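Local coordinates for bifunctional protein PutA (Bdellovibrio bacteriovorus, PDB 5UR2) that probably oxidises proline to glutamate in two steps, pairing a flavin-dependent proline dehydrogenase with an NAD-dependent L-glutamate gamma-semialdehyde dehydrogenase, at residues B[514-517]-B[523-526]. Numbering follows the deposited sequence.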
loop_
_atom_site.group_PDB
_atom_site.type_symbol
_atom_site.label_atom_id
_atom_site.label_comp_id
_atom_site.label_asym_id
_atom_site.label_seq_id
_atom_site.Cartn_x
_atom_site.Cartn_y
_atom_site.Cartn_z
ATOM N N ARG B 514 37.052 -23.952 1.626
ATOM C CA ARG B 514 36.732 -22.873 0.695
ATOM C C ARG B 514 37.989 -22.043 0.460
ATOM O O ARG B 514 38.464 -21.349 1.367
ATOM C CB ARG B 514 35.580 -22.028 1.238
ATOM C CG ARG B 514 35.332 -20.748 0.465
ATOM C CD ARG B 514 35.097 -20.991 -1.031
ATOM N NE ARG B 514 34.873 -19.712 -1.706
ATOM C CZ ARG B 514 35.002 -19.511 -3.012
ATOM N NH1 ARG B 514 35.360 -20.505 -3.816
ATOM N NH2 ARG B 514 34.779 -18.301 -3.511
ATOM N N VAL B 515 38.522 -22.111 -0.762
ATOM C CA VAL B 515 39.786 -21.454 -1.072
ATOM C C VAL B 515 39.552 -19.989 -1.435
ATOM O O VAL B 515 38.448 -19.562 -1.794
ATOM C CB VAL B 515 40.537 -22.191 -2.201
ATOM C CG1 VAL B 515 40.862 -23.641 -1.799
ATOM C CG2 VAL B 515 39.721 -22.177 -3.471
ATOM N N ASN B 516 40.617 -19.211 -1.328
ATOM C CA ASN B 516 40.635 -17.832 -1.771
ATOM C C ASN B 516 40.570 -17.828 -3.288
ATOM O O ASN B 516 41.502 -18.331 -3.933
ATOM C CB ASN B 516 41.895 -17.142 -1.253
ATOM C CG ASN B 516 41.991 -15.684 -1.666
ATOM O OD1 ASN B 516 41.409 -15.256 -2.660
ATOM N ND2 ASN B 516 42.749 -14.912 -0.898
ATOM N N PRO B 517 39.495 -17.321 -3.898
ATOM C CA PRO B 517 39.384 -17.406 -5.363
ATOM C C PRO B 517 40.401 -16.546 -6.101
ATOM O O PRO B 517 40.588 -16.759 -7.307
ATOM C CB PRO B 517 37.945 -16.948 -5.634
ATOM C CG PRO B 517 37.626 -16.040 -4.461
ATOM C CD PRO B 517 38.325 -16.671 -3.281
ATOM N N ILE B 523 43.447 -21.523 1.815
ATOM C CA ILE B 523 42.130 -21.879 2.339
ATOM C C ILE B 523 41.610 -20.743 3.205
ATOM O O ILE B 523 42.268 -20.346 4.172
ATOM C CB ILE B 523 42.174 -23.182 3.150
ATOM C CG1 ILE B 523 42.695 -24.351 2.306
ATOM C CG2 ILE B 523 40.799 -23.478 3.725
ATOM C CD1 ILE B 523 42.770 -25.651 3.083
ATOM N N VAL B 524 40.421 -20.230 2.878
ATOM C CA VAL B 524 39.827 -19.150 3.664
ATOM C C VAL B 524 38.916 -19.696 4.760
ATOM O O VAL B 524 38.947 -19.215 5.896
ATOM C CB VAL B 524 39.071 -18.168 2.739
ATOM C CG1 VAL B 524 38.313 -17.135 3.561
ATOM C CG2 VAL B 524 40.053 -17.470 1.801
ATOM N N GLY B 525 38.109 -20.698 4.449
ATOM C CA GLY B 525 37.187 -21.268 5.420
ATOM C C GLY B 525 37.224 -22.782 5.428
ATOM O O GLY B 525 37.375 -23.424 4.382
ATOM N N LYS B 526 37.084 -23.346 6.618
ATOM C CA LYS B 526 36.829 -24.769 6.808
ATOM C C LYS B 526 35.429 -24.885 7.407
ATOM O O LYS B 526 35.219 -24.532 8.573
ATOM C CB LYS B 526 37.901 -25.407 7.695
ATOM C CG LYS B 526 39.277 -25.465 7.033
ATOM C CD LYS B 526 40.337 -26.105 7.931
ATOM C CE LYS B 526 41.285 -27.010 7.155
ATOM N NZ LYS B 526 40.584 -27.911 6.202
#
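A classic beta bulge, in which two residues, Val524 and Gly525, sit opposite the single Arg514, interrupts the antiparallel hairpin formed by strands 511-516 and 523-528 in the aldehyde dehydrogenase part of the chain. The carbonyl of Arg514 accepts two backbone bonds: a shorter one from Val524 N to Arg514 O (2.7 Å) and a longer one from Gly525 N to Arg514 O (3.2 Å), both in the carbonyl plane. The return bond, Arg514 N to Gly525 O at 2.8 Å, is almost straight, with 176° at the hydrogen. One step along, the register has slipped by a residue, and Val515 and Ile523 form a non-hydrogen-bonded pair whose side chains point apart.

Side-chain contact is concentrated at Val524, where chi1 of 173° leaves CG2 on the backbone N side to meet Asn516 CB at 3.6 Å. The amide of Asn516 turns to Ser518 and Gln522 instead, within the hairpin connection. In Arg514, an extended chi1 followed by a bend at chi2 (55°) leads the guanidinium off the hairpin to the carbonyl oxygens of Glu582 and Val823.

The bulge lies on inner strand 523-528, which pairs with 495-501 on its other side, while 511-516 forms an edge of this chain's four-stranded mixed sheet. A classic bulge thus fits an additional residue into one strand: Arg514 O takes the N-H groups of both Val524 and Gly525, so neither loses its partner.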